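Local coordinates for protein GCN5-related N-acetyltransferase (Anabaena variabilis, PDB 2OZG) that binds coenzyme A and probably transfers acetyl groups to amines, perhaps aminoglycosides, as a GNAT-family N-acetyltransferase with a sterol-carrier-protein-like C-terminal domain, at residues 309-314 with 325-330; 314-319 with 347-352; 353-358 with 383-388; 68-73 with 286-291. All blocks are in the same frame, centred on the assembly; numbering follows the deposited sequence. Where two conformers were deposited one is given.

Interaction 1: residues 309-314 with 325-330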
# COMPACT_ATOMS: atom_id res chain seq x y z
N GLU A 309 -44.87 -32.96 -9.93
CA GLU A 309 -45.51 -32.06 -10.84
C GLU A 309 -45.52 -30.66 -10.17
O GLU A 309 -46.12 -30.48 -9.12
CB GLU A 309 -46.90 -32.56 -11.06
CG GLU A 309 -47.59 -32.05 -12.24
CD GLU A 309 -48.93 -32.74 -12.39
OE1 GLU A 309 -49.91 -32.27 -11.77
OE2 GLU A 309 -49.01 -33.74 -13.14
N LEU A 310 -44.85 -29.70 -10.77
CA LEU A 310 -44.82 -28.36 -10.21
C LEU A 310 -45.65 -27.42 -11.07
O LEU A 310 -45.40 -27.31 -12.27
CB LEU A 310 -43.35 -27.85 -10.06
CG LEU A 310 -43.15 -26.48 -9.41
CD1 LEU A 310 -43.78 -26.39 -8.03
CD2 LEU A 310 -41.69 -26.20 -9.33
N HIS A 311 -46.64 -26.75 -10.47
CA HIS A 311 -47.54 -25.85 -11.22
C HIS A 311 -47.07 -24.41 -11.09
O HIS A 311 -47.27 -23.75 -10.08
CB HIS A 311 -49.00 -26.02 -10.76
CG HIS A 311 -49.63 -27.33 -11.11
ND1 HIS A 311 -50.93 -27.44 -11.51
CD2 HIS A 311 -49.11 -28.58 -11.15
CE1 HIS A 311 -51.21 -28.71 -11.74
NE2 HIS A 311 -50.12 -29.42 -11.55
N LEU A 312 -46.46 -23.93 -12.16
CA LEU A 312 -45.81 -22.61 -12.19
C LEU A 312 -46.69 -21.55 -12.79
O LEU A 312 -47.57 -21.84 -13.63
CB LEU A 312 -44.59 -22.68 -13.13
CG LEU A 312 -43.43 -23.64 -12.82
CD1 LEU A 312 -42.57 -23.91 -14.07
CD2 LEU A 312 -42.57 -23.02 -11.73
N GLU A 313 -46.44 -20.32 -12.36
CA GLU A 313 -47.08 -19.15 -12.92
C GLU A 313 -46.01 -18.14 -13.18
O GLU A 313 -45.43 -17.57 -12.28
CB GLU A 313 -48.16 -18.59 -12.01
CG GLU A 313 -49.06 -17.61 -12.75
CD GLU A 313 -50.29 -17.31 -11.96
OE1 GLU A 313 -50.15 -16.90 -10.79
OE2 GLU A 313 -51.40 -17.52 -12.50
N VAL A 314 -45.75 -17.89 -14.45
CA VAL A 314 -44.63 -17.04 -14.82
C VAL A 314 -45.04 -15.71 -15.45
O VAL A 314 -45.98 -15.67 -16.24
CB VAL A 314 -43.71 -17.78 -15.83
CG1 VAL A 314 -42.42 -16.97 -16.14
CG2 VAL A 314 -43.37 -19.18 -15.33
N LYS A 325 -49.33 -19.89 -17.16
CA LYS A 325 -49.23 -21.03 -16.27
C LYS A 325 -48.70 -22.24 -17.02
O LYS A 325 -49.09 -22.47 -18.14
CB LYS A 325 -50.57 -21.34 -15.64
CG LYS A 325 -51.12 -20.27 -14.70
CD LYS A 325 -52.56 -20.67 -14.39
CE LYS A 325 -53.16 -19.90 -13.26
NZ LYS A 325 -54.55 -20.45 -12.98
N PHE A 326 -47.78 -22.95 -16.39
CA PHE A 326 -47.12 -24.12 -16.95
C PHE A 326 -47.06 -25.20 -15.85
O PHE A 326 -46.83 -24.91 -14.65
CB PHE A 326 -45.66 -23.77 -17.39
CG PHE A 326 -45.57 -22.66 -18.39
CD1 PHE A 326 -45.46 -21.33 -17.97
CD2 PHE A 326 -45.59 -22.93 -19.77
CE1 PHE A 326 -45.41 -20.28 -18.90
CE2 PHE A 326 -45.53 -21.88 -20.70
CZ PHE A 326 -45.44 -20.56 -20.27
N ILE A 327 -47.29 -26.44 -16.26
CA ILE A 327 -47.07 -27.57 -15.38
C ILE A 327 -45.75 -28.23 -15.81
O ILE A 327 -45.60 -28.67 -16.94
CB ILE A 327 -48.18 -28.62 -15.47
CG1 ILE A 327 -49.53 -27.94 -15.22
CG2 ILE A 327 -47.87 -29.74 -14.51
CD1 ILE A 327 -50.77 -28.84 -15.44
N LEU A 328 -44.80 -28.27 -14.89
CA LEU A 328 -43.55 -29.00 -15.07
C LEU A 328 -43.72 -30.37 -14.41
O LEU A 328 -43.86 -30.44 -13.18
CB LEU A 328 -42.44 -28.26 -14.33
CG LEU A 328 -41.08 -28.88 -14.32
CD1 LEU A 328 -40.56 -29.08 -15.73
CD2 LEU A 328 -40.16 -28.00 -13.48
N SER A 329 -43.70 -31.45 -15.19
CA SER A 329 -43.82 -32.80 -14.62
C SER A 329 -42.49 -33.47 -14.79
O SER A 329 -42.00 -33.63 -15.91
CB SER A 329 -44.89 -33.67 -15.35
OG SER A 329 -46.14 -33.02 -15.28
N VAL A 330 -41.90 -33.86 -13.67
CA VAL A 330 -40.57 -34.50 -13.67
C VAL A 330 -40.63 -35.96 -13.20
O VAL A 330 -41.30 -36.31 -12.22
CB VAL A 330 -39.56 -33.67 -12.78
CG1 VAL A 330 -38.18 -34.30 -12.76
CG2 VAL A 330 -39.43 -32.23 -13.31
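Ile327 lies beside His311 in a non-hydrogen-bonded pair of the antiparallel hairpin of 309-314 and 325-330, part of the mixed sheet of the sterol-carrier-protein-like domain. From the CB of Ile327 two branches leave. CG2 passes to Glu309, 3.3 Å from its CG, and also meets His311 NE2. CG1, anti to the carbonyl carbon (chi1 -54°), stands over the centre of the imidazole at 3.9 Å, a CH-pi contact, and CD1 at the tip reaches CE1 of His311 at 3.7 Å. A beta-branched residue suits this place because it spreads over a ring and an aliphatic chain. The ring is held flat against it by a nearly straight bond from His311 NE2 to Glu309 OE1 (2.9 Å, 176°) and, at its other nitrogen, by Lys342 N. A leucine in place of His311 would probably leave the Glu309 carboxylate without its mate and Ile327 without a flat surface. Lys325 runs beside Glu313, their charged ends beyond salt-bridge distance. Backbone bonds pair Leu310 with Leu328 and Leu312 with Phe326. On the face opposite Glu309, His311 and Ile327, these leucines and Phe326 pack against helices 293-299 and 375-385, with strands 334-339 and 345-348 flanking the hairpin.

Interaction 2: residues 314-319 with 347-352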
# COMPACT_ATOMS: atom_id res chain seq x y z
N VAL A 314 -45.75 -17.89 -14.45
CA VAL A 314 -44.63 -17.04 -14.82
C VAL A 314 -45.04 -15.71 -15.45
O VAL A 314 -45.98 -15.67 -16.24
CB VAL A 314 -43.71 -17.78 -15.83
CG1 VAL A 314 -42.42 -16.97 -16.14
CG2 VAL A 314 -43.37 -19.18 -15.33
N GLN A 315 -44.37 -14.63 -15.05
CA GLN A 315 -44.54 -13.33 -15.68
C GLN A 315 -43.35 -13.10 -16.59
O GLN A 315 -42.23 -13.42 -16.23
CB GLN A 315 -44.62 -12.16 -14.67
CG GLN A 315 -44.70 -10.80 -15.38
CD GLN A 315 -44.91 -9.58 -14.48
OE1 GLN A 315 -45.54 -9.65 -13.41
NE2 GLN A 315 -44.41 -8.43 -14.94
N ASP A 316 -43.61 -12.59 -17.79
CA ASP A 316 -42.54 -12.18 -18.74
C ASP A 316 -43.14 -11.03 -19.52
O ASP A 316 -44.01 -11.22 -20.39
CB ASP A 316 -42.15 -13.30 -19.69
CG ASP A 316 -40.92 -12.99 -20.49
OD1 ASP A 316 -40.60 -11.80 -20.74
OD2 ASP A 316 -40.24 -13.95 -20.88
N ASP A 317 -42.64 -9.84 -19.24
CA ASP A 317 -43.15 -8.63 -19.85
C ASP A 317 -42.58 -8.38 -21.26
O ASP A 317 -43.00 -7.44 -21.93
CB ASP A 317 -42.84 -7.43 -18.95
CG ASP A 317 -41.33 -7.13 -18.86
OD1 ASP A 317 -40.52 -8.09 -18.98
OD2 ASP A 317 -40.94 -5.96 -18.63
N LEU A 318 -41.60 -9.19 -21.70
CA LEU A 318 -40.95 -9.02 -23.01
C LEU A 318 -41.40 -10.06 -24.01
O LEU A 318 -41.77 -9.74 -25.13
CB LEU A 318 -39.44 -9.11 -22.86
CG LEU A 318 -38.62 -8.86 -24.14
CD1 LEU A 318 -38.89 -7.45 -24.67
CD2 LEU A 318 -37.14 -9.09 -23.95
N LEU A 319 -41.33 -11.32 -23.62
CA LEU A 319 -41.67 -12.45 -24.48
C LEU A 319 -42.97 -13.11 -24.02
O LEU A 319 -42.97 -14.00 -23.18
CB LEU A 319 -40.50 -13.43 -24.54
CG LEU A 319 -39.18 -12.78 -25.02
CD1 LEU A 319 -38.01 -13.75 -24.91
CD2 LEU A 319 -39.24 -12.23 -26.43
N LEU A 347 -43.69 -16.53 -10.10
CA LEU A 347 -42.47 -15.80 -10.20
C LEU A 347 -42.35 -15.10 -11.54
O LEU A 347 -43.04 -15.41 -12.50
CB LEU A 347 -41.26 -16.74 -9.99
CG LEU A 347 -41.25 -18.10 -10.65
CD1 LEU A 347 -41.69 -18.15 -12.06
CD2 LEU A 347 -39.86 -18.72 -10.53
N ASP A 348 -41.46 -14.14 -11.57
CA ASP A 348 -41.12 -13.45 -12.77
C ASP A 348 -40.10 -14.31 -13.47
O ASP A 348 -39.43 -15.13 -12.84
CB ASP A 348 -40.46 -12.12 -12.37
CG ASP A 348 -40.11 -11.28 -13.57
OD1 ASP A 348 -41.06 -10.81 -14.23
OD2 ASP A 348 -38.88 -11.11 -13.85
N ILE A 349 -39.93 -14.09 -14.77
CA ILE A 349 -38.95 -14.81 -15.55
C ILE A 349 -37.53 -14.71 -14.92
O ILE A 349 -36.71 -15.63 -15.06
CB ILE A 349 -39.01 -14.31 -17.03
CG1 ILE A 349 -38.35 -15.30 -17.96
CG2 ILE A 349 -38.40 -12.90 -17.22
CD1 ILE A 349 -39.17 -16.60 -18.10
N LYS A 350 -37.25 -13.64 -14.14
CA LYS A 350 -35.98 -13.49 -13.45
C LYS A 350 -35.82 -14.46 -12.32
O LYS A 350 -34.72 -15.00 -12.15
CB LYS A 350 -35.72 -12.09 -12.92
CG LYS A 350 -35.66 -11.06 -14.04
CD LYS A 350 -35.21 -9.70 -13.61
CE LYS A 350 -36.03 -9.01 -12.51
NZ LYS A 350 -37.44 -8.80 -12.84
N GLY A 351 -36.90 -14.66 -11.54
CA GLY A 351 -36.88 -15.61 -10.45
C GLY A 351 -36.62 -17.01 -10.99
O GLY A 351 -35.92 -17.80 -10.38
N LEU A 352 -37.19 -17.30 -12.17
CA LEU A 352 -37.09 -18.61 -12.78
C LEU A 352 -35.69 -18.92 -13.21
O LEU A 352 -35.28 -20.07 -13.17
CB LEU A 352 -38.03 -18.71 -13.99
CG LEU A 352 -38.08 -20.08 -14.69
CD1 LEU A 352 -38.44 -21.16 -13.71
CD2 LEU A 352 -39.01 -20.08 -15.84
O HOH W 1 -41.32 -9.64 -16.83
O HOH W 2 -38.37 -9.44 -16.59
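Val314 and Leu347 lie side by side on one face of a parallel strand pair in the sterol-carrier-protein-like domain, where strand 345-348 turns into helix 349-357 with Asp348 as its N-cap. Two backbone hydrogen bonds fix the register: Gln315 N gives to Leu347 O at 3.0 Å, and Ile349 N, already in the helix, gives to Gln315 O at 2.8 Å. The apolar contacts are made by branched side chains that fill the corner between strand and helix. Val314 sends CG2 alongside Leu347 CD1 (3.8 Å), while its CG1, anti to the backbone N (chi1 -174°), meets Ile349 CD1 at 3.8 Å. Aspartates do the polar work, their short carboxylates reaching nearby backbone N-H groups. Asp316 OD1 takes Leu318 N and Leu319 N from one face of its plane, the first bond an Asx turn, the pair an Asx motif; its OD2 forms a salt bridge with Arg289. A water accepts from Asp317 N and lies 2.9 Å from Asp348 OD1, linking the segments. Asp348 OD2 is gripped from opposite faces of the carboxylate plane, by the capping Lys350 N at 3.0 Å and by Lys350 NZ in a salt bridge at 2.9 Å.

Interaction 3: residues 353-358 with 383-388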
# COMPACT_ATOMS: atom_id res chain seq x y z
N ALA A 353 -34.94 -17.89 -13.66
CA ALA A 353 -33.54 -18.09 -14.00
C ALA A 353 -32.71 -18.62 -12.82
O ALA A 353 -31.92 -19.54 -12.99
CB ALA A 353 -32.94 -16.79 -14.46
N SER A 354 -32.88 -18.01 -11.64
CA SER A 354 -32.08 -18.34 -10.47
C SER A 354 -32.53 -19.70 -9.96
O SER A 354 -31.71 -20.46 -9.51
CB SER A 354 -32.19 -17.32 -9.39
OG SER A 354 -31.89 -16.00 -9.83
N LEU A 355 -33.83 -19.97 -10.07
CA LEU A 355 -34.39 -21.26 -9.66
C LEU A 355 -33.84 -22.38 -10.54
O LEU A 355 -33.38 -23.42 -10.04
CB LEU A 355 -35.91 -21.23 -9.80
CG LEU A 355 -36.65 -22.54 -9.42
CD1 LEU A 355 -36.50 -22.83 -7.96
CD2 LEU A 355 -38.11 -22.51 -9.81
N TYR A 356 -33.88 -22.14 -11.85
CA TYR A 356 -33.44 -23.11 -12.87
C TYR A 356 -32.02 -23.58 -12.72
O TYR A 356 -31.71 -24.76 -12.86
CB TYR A 356 -33.57 -22.46 -14.24
CG TYR A 356 -33.23 -23.30 -15.49
CD1 TYR A 356 -31.96 -23.39 -15.97
CD2 TYR A 356 -34.22 -23.91 -16.20
CE1 TYR A 356 -31.67 -24.10 -17.16
CE2 TYR A 356 -33.93 -24.66 -17.36
CZ TYR A 356 -32.66 -24.73 -17.83
OH TYR A 356 -32.40 -25.48 -18.99
N THR A 357 -31.12 -22.65 -12.43
CA THR A 357 -29.68 -22.98 -12.30
C THR A 357 -29.22 -23.53 -10.97
O THR A 357 -28.06 -23.97 -10.85
CB THR A 357 -28.85 -21.70 -12.53
OG1 THR A 357 -29.14 -20.75 -11.51
CG2 THR A 357 -29.15 -21.14 -13.88
N SER A 358 -30.10 -23.54 -9.97
CA SER A 358 -29.76 -23.97 -8.62
C SER A 358 -28.79 -23.05 -7.92
O SER A 358 -28.15 -23.45 -6.96
CB SER A 358 -29.16 -25.40 -8.57
OG SER A 358 -29.82 -26.18 -9.50
N GLN A 383 -36.94 -30.26 -4.61
CA GLN A 383 -36.55 -31.58 -5.08
C GLN A 383 -36.13 -31.54 -6.55
O GLN A 383 -35.10 -32.11 -6.94
CB GLN A 383 -37.74 -32.55 -4.91
CG GLN A 383 -38.12 -32.83 -3.44
CD GLN A 383 -39.42 -33.57 -3.30
OE1 GLN A 383 -40.25 -33.56 -4.21
NE2 GLN A 383 -39.64 -34.18 -2.13
N ILE A 384 -36.93 -30.84 -7.36
CA ILE A 384 -36.68 -30.72 -8.83
C ILE A 384 -35.38 -30.02 -9.19
O ILE A 384 -34.61 -30.49 -10.07
CB ILE A 384 -37.87 -29.99 -9.52
CG1 ILE A 384 -39.13 -30.85 -9.45
CG2 ILE A 384 -37.61 -29.66 -10.99
CD1 ILE A 384 -40.41 -30.14 -9.85
N PHE A 385 -35.13 -28.88 -8.55
CA PHE A 385 -34.01 -28.02 -8.98
C PHE A 385 -32.73 -28.14 -8.18
O PHE A 385 -31.79 -27.42 -8.46
CB PHE A 385 -34.45 -26.54 -9.04
CG PHE A 385 -35.51 -26.29 -10.09
CD1 PHE A 385 -35.16 -26.23 -11.45
CD2 PHE A 385 -36.84 -26.09 -9.73
CE1 PHE A 385 -36.13 -26.05 -12.43
CE2 PHE A 385 -37.85 -25.91 -10.72
CZ PHE A 385 -37.48 -25.88 -12.05
N ALA A 386 -32.68 -29.08 -7.25
CA ALA A 386 -31.51 -29.29 -6.38
C ALA A 386 -30.33 -29.68 -7.24
O ALA A 386 -30.51 -30.39 -8.23
CB ALA A 386 -31.80 -30.38 -5.36
N GLY A 387 -29.14 -29.24 -6.86
CA GLY A 387 -27.98 -29.54 -7.64
C GLY A 387 -26.75 -28.82 -7.14
O GLY A 387 -26.82 -27.98 -6.26
N GLU A 388 -25.61 -29.20 -7.68
CA GLU A 388 -24.36 -28.59 -7.32
C GLU A 388 -24.44 -27.10 -7.72
O GLU A 388 -25.07 -26.75 -8.73
CB GLU A 388 -23.19 -29.33 -7.98
CG GLU A 388 -23.00 -30.80 -7.50
CD GLU A 388 -21.73 -31.49 -8.03
OE1 GLU A 388 -20.97 -30.79 -8.73
OE2 GLU A 388 -21.48 -32.70 -7.73
O HOH W 3 -26.59 -25.39 -5.34
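Ser358 and Phe385 approach with their CA atoms 5.9 Å apart: helix 349-357 closes in a Schellman motif, with Ser358 at positive phi (67°), while the chain of 383-388 leaves helix 375-385 near here and runs on extended. That turn directs the Ser358 side chain at the other segment, where OG donates to Phe385 O at 2.5 Å, almost in line with the carbonyl bond. A small hydroxyl suits the place, since it can serve a backbone oxygen in the last part of helix 375-385; the same OG is also hydrogen-bonded to His179 NE2. A water lies between the segments, in hydrogen-bonding contact with Ser358 O and, at 2.8 Å, with Gly387 O.

The apolar half of the contact is the Phe385 ring, inserted between two aliphatic residues. Leu355 CG lies 3.6 Å above one face, offset toward the rim, and its CD2 reaches Phe385 CE2 at 3.5 Å; Ile384 CG2 sits over the centre of the opposite face. The Leu355 side chain leaves its backbone opposite the N (chi1 179°), which lays CG and both methyls against the ring, and the two side chains cross at about a right angle. Nearer the backbone, Phe385 CB packs on Leu355 O at 3.4 Å, and CD1 approaches Tyr356 CA obliquely.

Glu388 turns to the second subunit, with a hydrogen bond to its Thr361 and a salt bridge to its Arg363. Around this junction, Leu355 also rests on helix 362-367 and Phe385 on Leu328 of strand 324-331, while Tyr356 turns the other way, to the Ala296 carbonyl and Ile290 of strand 279-290.

Interaction 4: residues 68-73 with 286-291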
# COMPACT_ATOMS: atom_id res chain seq x y z
N MSE A 68 -24.10 -21.53 -28.60
CA MSE A 68 -23.39 -22.70 -28.11
C MSE A 68 -24.29 -23.54 -27.22
O MSE A 68 -25.43 -23.77 -27.55
CB MSE A 68 -22.12 -22.22 -27.40
CG MSE A 68 -22.37 -21.28 -26.28
SE MSE A 68 -20.79 -20.81 -25.26
CE MSE A 68 -21.27 -18.97 -24.90
N GLY A 69 -23.76 -24.07 -26.14
CA GLY A 69 -24.55 -24.87 -25.24
C GLY A 69 -24.06 -24.68 -23.83
O GLY A 69 -22.95 -24.16 -23.60
N GLN A 70 -24.89 -25.13 -22.90
CA GLN A 70 -24.57 -25.08 -21.48
C GLN A 70 -25.07 -26.38 -20.84
O GLN A 70 -26.19 -26.82 -21.13
CB GLN A 70 -25.25 -23.88 -20.81
CG GLN A 70 -24.58 -23.50 -19.54
CD GLN A 70 -24.99 -22.19 -19.00
OE1 GLN A 70 -26.09 -21.72 -19.25
NE2 GLN A 70 -24.13 -21.62 -18.12
N TRP A 71 -24.25 -26.97 -19.97
CA TRP A 71 -24.61 -28.22 -19.32
C TRP A 71 -25.40 -28.03 -18.00
O TRP A 71 -24.84 -27.57 -17.02
CB TRP A 71 -23.36 -29.07 -19.12
CG TRP A 71 -22.68 -29.45 -20.40
CD1 TRP A 71 -21.65 -28.77 -21.00
CD2 TRP A 71 -22.95 -30.58 -21.25
NE1 TRP A 71 -21.28 -29.38 -22.14
CE2 TRP A 71 -22.05 -30.49 -22.33
CE3 TRP A 71 -23.83 -31.66 -21.19
CZ2 TRP A 71 -22.00 -31.47 -23.35
CZ3 TRP A 71 -23.82 -32.57 -22.22
CH2 TRP A 71 -22.92 -32.50 -23.27
N TRP A 72 -26.70 -28.40 -17.99
CA TRP A 72 -27.56 -28.27 -16.80
C TRP A 72 -28.12 -29.66 -16.50
O TRP A 72 -28.77 -30.28 -17.36
CB TRP A 72 -28.72 -27.27 -17.05
CG TRP A 72 -28.26 -25.83 -17.31
CD1 TRP A 72 -28.19 -25.15 -18.52
CD2 TRP A 72 -27.69 -24.97 -16.33
NE1 TRP A 72 -27.69 -23.87 -18.30
CE2 TRP A 72 -27.37 -23.75 -16.96
CE3 TRP A 72 -27.49 -25.09 -14.93
CZ2 TRP A 72 -26.82 -22.69 -16.26
CZ3 TRP A 72 -26.92 -24.08 -14.26
CH2 TRP A 72 -26.59 -22.88 -14.91
N GLY A 73 -27.86 -30.14 -15.30
CA GLY A 73 -28.25 -31.43 -14.85
C GLY A 73 -27.73 -32.51 -15.80
O GLY A 73 -28.37 -33.52 -16.00
N TRP A 286 -22.51 -14.47 -13.19
CA TRP A 286 -23.07 -14.33 -14.48
C TRP A 286 -24.59 -14.45 -14.42
O TRP A 286 -25.17 -14.99 -13.44
CB TRP A 286 -22.45 -15.30 -15.49
CG TRP A 286 -22.12 -16.64 -15.00
CD1 TRP A 286 -20.92 -17.05 -14.46
CD2 TRP A 286 -22.94 -17.81 -15.07
NE1 TRP A 286 -20.98 -18.39 -14.16
CE2 TRP A 286 -22.17 -18.89 -14.58
CE3 TRP A 286 -24.26 -18.05 -15.49
CZ2 TRP A 286 -22.67 -20.19 -14.52
CZ3 TRP A 286 -24.73 -19.33 -15.44
CH2 TRP A 286 -23.94 -20.40 -14.95
N MSE A 287 -25.23 -13.99 -15.48
CA MSE A 287 -26.64 -13.95 -15.52
C MSE A 287 -27.19 -14.79 -16.60
O MSE A 287 -26.53 -15.00 -17.63
CB MSE A 287 -27.05 -12.52 -15.75
CG MSE A 287 -26.77 -11.58 -14.60
SE MSE A 287 -27.51 -9.77 -14.92
CE MSE A 287 -28.36 -9.43 -13.15
N LEU A 288 -28.43 -15.20 -16.42
CA LEU A 288 -29.14 -16.05 -17.40
C LEU A 288 -30.53 -15.51 -17.69
O LEU A 288 -31.21 -14.99 -16.81
CB LEU A 288 -29.27 -17.48 -16.81
CG LEU A 288 -29.88 -18.55 -17.75
CD1 LEU A 288 -29.14 -19.88 -17.77
CD2 LEU A 288 -31.38 -18.76 -17.44
N ARG A 289 -30.95 -15.63 -18.95
CA ARG A 289 -32.26 -15.27 -19.35
C ARG A 289 -32.95 -16.54 -19.82
O ARG A 289 -32.42 -17.28 -20.68
CB ARG A 289 -32.22 -14.24 -20.50
CG ARG A 289 -33.38 -13.17 -20.43
CD ARG A 289 -34.77 -13.67 -20.74
NE ARG A 289 -35.71 -12.55 -20.68
CZ ARG A 289 -37.01 -12.64 -20.89
NH1 ARG A 289 -37.57 -13.82 -21.15
NH2 ARG A 289 -37.77 -11.57 -20.77
N ILE A 290 -34.11 -16.84 -19.24
CA ILE A 290 -34.96 -17.91 -19.77
C ILE A 290 -35.68 -17.33 -20.97
O ILE A 290 -36.58 -16.51 -20.84
CB ILE A 290 -35.97 -18.39 -18.73
CG1 ILE A 290 -35.24 -18.89 -17.47
CG2 ILE A 290 -36.95 -19.41 -19.35
CD1 ILE A 290 -34.66 -20.30 -17.51
N VAL A 291 -35.23 -17.72 -22.16
CA VAL A 291 -35.80 -17.20 -23.39
C VAL A 291 -37.12 -17.93 -23.76
O VAL A 291 -38.10 -17.30 -24.22
CB VAL A 291 -34.79 -17.32 -24.54
CG1 VAL A 291 -35.40 -16.83 -25.87
CG2 VAL A 291 -33.52 -16.52 -24.21
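Gln70 and Trp72, alternate residues of strand 58-72, point toward Trp286 and Leu288 of strand 279-290. The two strands run almost at right angles (99°), their axes 12.2 Å apart at closest approach, so the contact is made by long side chains with no backbone pairing. Gln70 comes first. Its extended chain carries the amide to the indole of Trp286, where NE2 lies 3.4 Å from CH2, the amide and ring planes 40° apart. Both ends of the buried amide have partners: NE2 gives to Gly180 O, and OE1, which also touches Leu288 CD1, accepts from Trp72 NE1 at 2.8 Å. That bond is bent (130°) and reaches OE1 from above the carbonyl plane, yet it ties together the two polar groups that this strand brings into the interior.

Trp72 follows, its indole coming from the direction opposite to that of Trp286. Its CH2 meets Trp286 CH2 at 3.6 Å, at the edge of that ring, and its CZ2 passes Leu288 CD1 at 3.9 Å. Large flat rings suit a gap too wide for short side chains to span. An alanine at Trp72 is likely to open a gap beside Trp286 and Leu288 and leave Gln70 OE1 without its indole donor.

This is side-chain packing between strands of the two GNAT-family regions, at the heart of the chain. Ile115 and Val117 of strand 115-118 line it, His179 and Tyr356 each meet Trp72 edge-to-face, and helix 349-357 packs on Trp72 through Thr357 and on Leu288 through Ala353.

How the interactions relate
Interactions 1, 2 and 3 all lie within the sterol-carrier-protein-like domain, whereas interaction 4 joins strands from the two GNAT-family regions nearer the centre of the chain. Interactions 1 and 2 share Val314 and strand 308-315; interactions 2 and 3 use opposite ends of helix 349-357. Backbone pairing dominates interaction 1, which has one polar, partly exposed face; interaction 2 combines pairing with an aspartate cap and an Asx motif, and interaction 3 rests on one ring and one hydroxyl. Interaction 4, wholly buried, depends on side chains alone. The domains meet through the salt bridge of Asp316 with Arg289 and the packing of Thr357 and Tyr356 on Trp72.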